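Local coordinates for protein pectate lyase II (Xanthomonas campestris pv. campestris, PDB 2QY1) that probably cleaves pectate, the polygalacturonate of plant cell walls, by eliminative bond breaking, as a member of polysaccharide lyase family 1, at residues A[3-7]-A[162-166]; A[58-64]-A[106-110]; A[15-21]-A[39-45]. The protein carries 2 engineered substitutions. One frame throughout, in Å; residues are numbered along the deposited sequence.

Contact 1 of 3, residues A[3-7]-A[162-166]; sequences VGYGA and HHVTV
The Thr165 side chain pushes up beneath the bend of residues 3-7, with OG1 lodged between the Val3 carbonyl and the Gly6 amide. Thr165 OG1 donates to Val3 O at 2.8 Å, approaching from well above the carbonyl plane. In return it accepts from Gly6 N, where N and Thr165 OG1 stand 2.9 Å apart and the bond is noticeably bent (144° at the hydrogen). With chi1 at -72°, OG1 sits beside its own backbone N while CG2 stands anti to that N, and Thr165 CG2 also comes within 3.1 Å of Val3 O. The hydroxyl thus bridges Val3 and Gly6, while Ala7 N bonds Gly4 O and closes a type I turn from Gly4 to Ala7. Gly6 has no side chain, which lets its backbone lie against the Val164-Thr165 peptide.

The strand underneath, 164-174, runs parallel between strands 129-137 and 193-202 in the right-handed parallel beta-helix of pectate lyases. The N-terminal segment is laid over the outside of that coil, while Val164 and Val166 turn the other way, toward strand 155-158.

At the corner before the strand, His163 packs beside Tyr5. His163 CB lies 3.3 Å from Tyr5 O, which sits at the edge of the imidazole, near the ring plane. The two rings meet obliquely, planes 80° apart, and the nearest atoms are Tyr5 CD1 and His163 CD2 at 3.9 Å. Elsewhere on its edge the imidazole pairs with its neighbour, His163 ND1 and His162 ND1 being 2.9 Å apart in a nearly straight hydrogen bond whose donor could be either ring. Tyr5 O also takes a bond from Lys128, and the Tyr5 ring meets Tyr304 edge-to-face.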
# COMPACT_ATOMS: atom_id res chain seq x y z
N VAL A 3 6.11 -13.29 0.49
CA VAL A 3 7.47 -13.18 0.99
C VAL A 3 7.57 -11.94 1.88
O VAL A 3 7.05 -10.89 1.54
CB VAL A 3 8.50 -13.10 -0.17
CG1 VAL A 3 9.92 -12.88 0.36
CG2 VAL A 3 8.44 -14.35 -1.03
N GLY A 4 8.22 -12.08 3.03
CA GLY A 4 8.39 -10.94 3.93
C GLY A 4 7.63 -11.10 5.23
O GLY A 4 7.33 -12.22 5.65
N TYR A 5 7.30 -9.97 5.86
CA TYR A 5 6.58 -9.99 7.14
C TYR A 5 5.19 -10.62 7.05
O TYR A 5 4.66 -11.11 8.05
CB TYR A 5 6.51 -8.60 7.75
CG TYR A 5 7.78 -8.12 8.43
CD1 TYR A 5 8.32 -8.81 9.51
CD2 TYR A 5 8.43 -6.96 8.00
CE1 TYR A 5 9.49 -8.37 10.14
CE2 TYR A 5 9.59 -6.51 8.62
CZ TYR A 5 10.11 -7.22 9.69
OH TYR A 5 11.26 -6.77 10.31
N GLY A 6 4.60 -10.60 5.85
CA GLY A 6 3.31 -11.24 5.61
C GLY A 6 3.40 -12.71 5.24
O GLY A 6 2.40 -13.33 4.86
N ALA A 7 4.60 -13.29 5.35
CA ALA A 7 4.82 -14.70 5.00
C ALA A 7 3.95 -15.63 5.84
O ALA A 7 3.74 -15.39 7.03
CB ALA A 7 6.29 -15.07 5.14
N HIS A 162 0.11 -5.30 11.95
CA HIS A 162 1.46 -5.87 11.94
C HIS A 162 1.58 -7.13 11.10
O HIS A 162 0.60 -7.84 10.89
CB HIS A 162 1.95 -6.12 13.37
CG HIS A 162 1.12 -7.10 14.14
ND1 HIS A 162 1.46 -8.43 14.27
CD2 HIS A 162 -0.02 -6.93 14.85
CE1 HIS A 162 0.56 -9.04 15.02
NE2 HIS A 162 -0.35 -8.16 15.38
N HIS A 163 2.80 -7.38 10.62
CA HIS A 163 3.14 -8.55 9.80
C HIS A 163 2.37 -8.61 8.49
O HIS A 163 1.45 -9.43 8.30
CB HIS A 163 3.05 -9.84 10.62
CG HIS A 163 4.10 -9.92 11.69
ND1 HIS A 163 3.87 -9.49 12.98
CD2 HIS A 163 5.38 -10.33 11.64
CE1 HIS A 163 4.97 -9.65 13.69
NE2 HIS A 163 5.91 -10.16 12.90
N VAL A 164 2.77 -7.72 7.58
CA VAL A 164 2.09 -7.48 6.32
C VAL A 164 3.11 -7.48 5.18
O VAL A 164 4.20 -6.92 5.32
CB VAL A 164 1.34 -6.12 6.35
CG1 VAL A 164 0.71 -5.80 4.99
CG2 VAL A 164 0.26 -6.12 7.44
N THR A 165 2.75 -8.11 4.07
CA THR A 165 3.50 -7.99 2.83
C THR A 165 2.67 -7.24 1.79
O THR A 165 1.53 -7.62 1.50
CB THR A 165 3.97 -9.35 2.28
OG1 THR A 165 5.03 -9.86 3.11
CG2 THR A 165 4.50 -9.22 0.85
N VAL A 166 3.26 -6.17 1.27
CA VAL A 166 2.67 -5.37 0.21
C VAL A 166 3.58 -5.59 -1.01
O VAL A 166 4.65 -4.99 -1.10
CB VAL A 166 2.63 -3.86 0.61
CG1 VAL A 166 2.09 -3.00 -0.52
CG2 VAL A 166 1.81 -3.66 1.88

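Contact 2 of 3, residues A[58-64]-A[106-110]; sequences QWKLPAK and LLQGG
Gln58 and Gln108 send their amides past one another with the planes nearly perpendicular, 85° apart, and each grips a main-chain carbonyl of the opposite segment. Gln108 is extended beyond CG, which carries NE2 out to Pro62 O at 2.8 Å, with the acceptor in the amide plane. Its amide is sandwiched: Leu61 CD1 lies over one face and Lys64 CD over the other, the latter 3.5 Å from Gln108 NE2. Gln58 instead bends at chi2 (-52°), curling back so that its NE2 reaches Leu106 O at 2.9 Å. A water links the pair, accepting from Gln58 NE2 and donating to Gln108 OE1.

The backbones also bond directly. Gln58 O is held twice, from opposite faces of its carbonyl plane, by Gly109 N at 3.1 Å and by Leu61 N, which closes a type I turn. Trp59 CB rests on Gly110 CA at 3.7 Å.

The contact joins two loops of the beta-helix. Nearby, Trp59 touches Cys143, the disulfide partner of Cys56. Residues 58-64 lead into strand 65-69, with Lys64 bonded to Gly87 at the start of strand 87-91; residues 106-110 leave strand 97-105, where Leu106 pairs with Phe137 of strand 129-137.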
# COMPACT_ATOMS: atom_id res chain seq x y z
N GLN A 58 -16.18 12.65 -8.09
CA GLN A 58 -16.01 11.54 -7.15
C GLN A 58 -15.98 11.95 -5.67
O GLN A 58 -16.65 11.33 -4.85
CB GLN A 58 -14.77 10.71 -7.51
CG GLN A 58 -14.77 10.16 -8.95
CD GLN A 58 -16.05 9.42 -9.29
OE1 GLN A 58 -17.06 10.04 -9.66
NE2 GLN A 58 -16.02 8.10 -9.18
N TRP A 59 -15.22 13.00 -5.35
CA TRP A 59 -15.01 13.41 -3.96
C TRP A 59 -16.31 13.82 -3.26
O TRP A 59 -16.44 13.69 -2.04
CB TRP A 59 -13.95 14.52 -3.85
CG TRP A 59 -14.39 15.88 -4.34
CD1 TRP A 59 -14.26 16.38 -5.60
CD2 TRP A 59 -15.00 16.91 -3.56
NE1 TRP A 59 -14.76 17.66 -5.66
CE2 TRP A 59 -15.23 18.01 -4.42
CE3 TRP A 59 -15.40 17.02 -2.22
CZ2 TRP A 59 -15.82 19.20 -3.99
CZ3 TRP A 59 -15.99 18.20 -1.78
CH2 TRP A 59 -16.20 19.27 -2.67
N LYS A 60 -17.26 14.28 -4.07
CA LYS A 60 -18.56 14.76 -3.61
C LYS A 60 -19.51 13.63 -3.23
O LYS A 60 -20.47 13.84 -2.48
CB LYS A 60 -19.22 15.58 -4.73
CG LYS A 60 -18.30 16.62 -5.39
CD LYS A 60 -19.00 17.31 -6.55
CE LYS A 60 -18.27 18.57 -6.97
NZ LYS A 60 -18.48 19.66 -5.98
N LEU A 61 -19.24 12.43 -3.75
CA LEU A 61 -20.12 11.28 -3.56
C LEU A 61 -19.70 10.44 -2.36
O LEU A 61 -18.52 10.46 -1.98
CB LEU A 61 -20.15 10.43 -4.84
CG LEU A 61 -20.66 11.12 -6.11
CD1 LEU A 61 -20.34 10.30 -7.35
CD2 LEU A 61 -22.15 11.40 -6.01
N PRO A 62 -20.65 9.71 -1.75
CA PRO A 62 -20.29 8.79 -0.66
C PRO A 62 -19.38 7.65 -1.12
O PRO A 62 -19.46 7.20 -2.27
CB PRO A 62 -21.64 8.23 -0.19
CG PRO A 62 -22.59 8.48 -1.31
CD PRO A 62 -22.11 9.72 -2.00
N ALA A 63 -18.51 7.21 -0.21
CA ALA A 63 -17.60 6.10 -0.48
C ALA A 63 -18.35 4.79 -0.69
O ALA A 63 -19.43 4.58 -0.13
CB ALA A 63 -16.60 5.96 0.66
N LYS A 64 -17.76 3.92 -1.51
CA LYS A 64 -18.23 2.55 -1.69
C LYS A 64 -17.10 1.64 -1.21
O LYS A 64 -16.04 1.56 -1.86
CB LYS A 64 -18.56 2.27 -3.16
CG LYS A 64 -19.82 2.97 -3.67
CD LYS A 64 -19.72 3.35 -5.15
CE LYS A 64 -19.67 2.15 -6.08
NZ LYS A 64 -19.58 2.54 -7.53
N LEU A 106 -10.38 5.33 -9.29
CA LEU A 106 -11.22 6.53 -9.27
C LEU A 106 -12.40 6.44 -8.29
O LEU A 106 -13.56 6.66 -8.67
CB LEU A 106 -11.69 6.87 -10.68
CG LEU A 106 -10.60 7.30 -11.67
CD1 LEU A 106 -11.07 7.11 -13.11
CD2 LEU A 106 -10.18 8.75 -11.42
N LEU A 107 -12.08 6.14 -7.04
CA LEU A 107 -13.10 5.91 -6.01
C LEU A 107 -13.81 7.18 -5.56
O LEU A 107 -13.22 8.26 -5.53
CB LEU A 107 -12.49 5.22 -4.79
CG LEU A 107 -11.80 3.87 -4.99
CD1 LEU A 107 -11.29 3.35 -3.67
CD2 LEU A 107 -12.73 2.86 -5.63
N GLN A 108 -15.08 7.02 -5.22
CA GLN A 108 -15.90 8.06 -4.62
C GLN A 108 -15.51 8.24 -3.15
O GLN A 108 -15.04 7.29 -2.52
CB GLN A 108 -17.39 7.68 -4.70
CG GLN A 108 -17.91 7.41 -6.12
CD GLN A 108 -19.37 6.97 -6.18
OE1 GLN A 108 -19.90 6.74 -7.27
NE2 GLN A 108 -20.03 6.88 -5.02
N GLY A 109 -15.72 9.44 -2.62
CA GLY A 109 -15.60 9.65 -1.18
C GLY A 109 -14.62 10.72 -0.75
O GLY A 109 -14.69 11.19 0.39
N GLY A 110 -13.70 11.09 -1.64
CA GLY A 110 -12.70 12.11 -1.33
C GLY A 110 -11.77 11.63 -0.24
O GLY A 110 -11.05 10.65 -0.42
O HOH W 1 -18.34 6.24 -9.39
O HOH W 2 -15.19 4.52 -2.43

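Contact 3 of 3, residues A[15-21]-A[39-45]; sequences KVPVNVA and LVLNYTG
The Tyr43 ring leans against the end of residues 15-21: its CD1 lies 3.4 Å from Val20 O, and its CE1 passes Ala21 O in an oblique approach. Over the centre of one face sits Gly45 N, 3.5 Å above the plane of the Tyr43 ring, and Phe86 makes an edge-to-face pair with it. Having CG anti to the backbone N (chi1 174°) points the ring along toward Gly45, and the hydroxyl is hydrogen-bonded to Ala83 O. At the other end the Pro17 ring lies side by side with Val40, Pro17 CG and Val40 CG1 being 4.0 Å apart. The Asn19 and Asn42 side chains lie side by side, pointing the same way, with their amide planes 70° apart.

Between these groups the strands pair in parallel. Val40 O receives Val18 N at 2.7 Å; Val18 O then accepts from Asn42 N, Asn42 O from Val20 N, and Val20 O from Thr44 N at 3.0 Å. Ahead of this ladder a water spans Val16 O and Val40 N.

Val18, Val20, Leu41 and Tyr43 share one face of the strand pair, with Leu41 CD2 4.0 Å from Val18 CB. Helix 23-32 covers this face, its Met26 touching Leu41 and Tyr43. Strand 18-20, the helix and strand 39-43 lie at the N-terminal end of the parallel beta-helix, where pectate lyases typically have a helix capping the core.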
# COMPACT_ATOMS: atom_id res chain seq x y z
N LYS A 15 -10.26 -23.31 -0.21
CA LYS A 15 -11.72 -23.35 -0.20
C LYS A 15 -12.27 -23.00 -1.59
O LYS A 15 -11.69 -22.19 -2.30
CB LYS A 15 -12.30 -22.39 0.85
CG LYS A 15 -11.96 -22.74 2.31
CD LYS A 15 -12.62 -24.03 2.79
CE LYS A 15 -12.12 -24.41 4.18
NZ LYS A 15 -12.48 -25.81 4.54
N VAL A 16 -13.37 -23.65 -1.96
CA VAL A 16 -14.05 -23.38 -3.22
C VAL A 16 -14.50 -21.91 -3.26
O VAL A 16 -15.26 -21.48 -2.39
CB VAL A 16 -15.24 -24.34 -3.45
CG1 VAL A 16 -16.05 -23.94 -4.69
CG2 VAL A 16 -14.74 -25.79 -3.57
N PRO A 17 -14.00 -21.14 -4.25
CA PRO A 17 -14.33 -19.72 -4.39
C PRO A 17 -15.83 -19.44 -4.52
O PRO A 17 -16.55 -20.18 -5.19
CB PRO A 17 -13.60 -19.31 -5.67
CG PRO A 17 -12.47 -20.27 -5.76
CD PRO A 17 -13.05 -21.57 -5.29
N VAL A 18 -16.27 -18.38 -3.85
CA VAL A 18 -17.63 -17.87 -3.98
C VAL A 18 -17.56 -16.74 -5.01
O VAL A 18 -16.88 -15.74 -4.80
CB VAL A 18 -18.16 -17.33 -2.62
CG1 VAL A 18 -19.57 -16.76 -2.76
CG2 VAL A 18 -18.12 -18.44 -1.57
N ASN A 19 -18.24 -16.93 -6.14
CA ASN A 19 -18.29 -15.89 -7.17
C ASN A 19 -19.14 -14.71 -6.73
O ASN A 19 -20.30 -14.89 -6.35
CB ASN A 19 -18.81 -16.46 -8.50
CG ASN A 19 -17.94 -17.57 -9.05
OD1 ASN A 19 -16.74 -17.64 -8.76
ND2 ASN A 19 -18.54 -18.44 -9.85
N VAL A 20 -18.55 -13.53 -6.75
CA VAL A 20 -19.26 -12.30 -6.40
C VAL A 20 -19.09 -11.27 -7.53
O VAL A 20 -17.97 -10.87 -7.84
CB VAL A 20 -18.83 -11.73 -5.02
CG1 VAL A 20 -19.22 -12.69 -3.90
CG2 VAL A 20 -17.33 -11.43 -4.96
N ALA A 21 -20.20 -10.87 -8.14
CA ALA A 21 -20.16 -9.99 -9.31
C ALA A 21 -20.19 -8.51 -8.94
O ALA A 21 -19.90 -7.65 -9.77
CB ALA A 21 -21.30 -10.32 -10.26
N LEU A 39 -12.61 -18.37 3.73
CA LEU A 39 -13.55 -17.87 2.74
C LEU A 39 -12.77 -17.33 1.54
O LEU A 39 -11.88 -16.49 1.70
CB LEU A 39 -14.43 -16.76 3.33
CG LEU A 39 -15.37 -15.98 2.40
CD1 LEU A 39 -16.55 -16.84 1.93
CD2 LEU A 39 -15.86 -14.69 3.05
N VAL A 40 -13.09 -17.81 0.35
CA VAL A 40 -12.45 -17.31 -0.87
C VAL A 40 -13.48 -16.65 -1.76
O VAL A 40 -14.47 -17.27 -2.15
CB VAL A 40 -11.69 -18.43 -1.64
CG1 VAL A 40 -11.06 -17.87 -2.92
CG2 VAL A 40 -10.62 -19.05 -0.77
N LEU A 41 -13.24 -15.38 -2.08
CA LEU A 41 -14.15 -14.61 -2.92
C LEU A 41 -13.53 -14.32 -4.28
O LEU A 41 -12.47 -13.70 -4.38
CB LEU A 41 -14.56 -13.31 -2.22
CG LEU A 41 -15.19 -13.45 -0.83
CD1 LEU A 41 -15.30 -12.10 -0.14
CD2 LEU A 41 -16.55 -14.13 -0.89
N ASN A 42 -14.21 -14.79 -5.33
CA ASN A 42 -13.81 -14.54 -6.70
C ASN A 42 -14.62 -13.37 -7.25
O ASN A 42 -15.79 -13.53 -7.61
CB ASN A 42 -13.99 -15.81 -7.55
CG ASN A 42 -13.73 -15.58 -9.03
OD1 ASN A 42 -14.54 -15.98 -9.88
ND2 ASN A 42 -12.62 -14.95 -9.36
N TYR A 43 -13.99 -12.19 -7.30
CA TYR A 43 -14.66 -11.00 -7.82
C TYR A 43 -14.62 -10.93 -9.34
O TYR A 43 -13.55 -10.87 -9.94
CB TYR A 43 -14.06 -9.72 -7.22
CG TYR A 43 -14.64 -8.47 -7.84
CD1 TYR A 43 -15.98 -8.12 -7.65
CD2 TYR A 43 -13.86 -7.64 -8.65
CE1 TYR A 43 -16.53 -6.98 -8.24
CE2 TYR A 43 -14.39 -6.50 -9.25
CZ TYR A 43 -15.73 -6.17 -9.03
OH TYR A 43 -16.27 -5.05 -9.62
N THR A 44 -15.81 -10.92 -9.95
CA THR A 44 -15.96 -11.03 -11.40
C THR A 44 -16.47 -9.75 -12.07
O THR A 44 -16.55 -9.67 -13.29
CB THR A 44 -16.92 -12.18 -11.78
OG1 THR A 44 -18.22 -11.89 -11.26
CG2 THR A 44 -16.43 -13.50 -11.22
N GLY A 45 -16.83 -8.75 -11.26
CA GLY A 45 -17.37 -7.49 -11.77
C GLY A 45 -16.37 -6.77 -12.64
O GLY A 45 -15.17 -6.83 -12.40
O HOH W 3 -14.86 -19.93 0.01

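In the fold
Contact 1 is the most buried of the three and nearest the chain's centre; contacts 2 and 3 are only partly buried. Contacts 1 and 3 belong to the same parallel strand system, but 3 is a true strand pair joined by a backbone ladder and apolar side chains, whereas 1 fastens an irregular N-terminal piece onto a strand through a threonine hydroxyl and tyrosine-histidine packing. Contact 2, with no regular strand on either side, relies on glutamine amides, carbonyls and water, and lies across the chain's centre from contact 1. None touches another: the nearest atoms of contacts 2 and 3 are about 9 Å apart, and those of contact 1 about 15 Å from either.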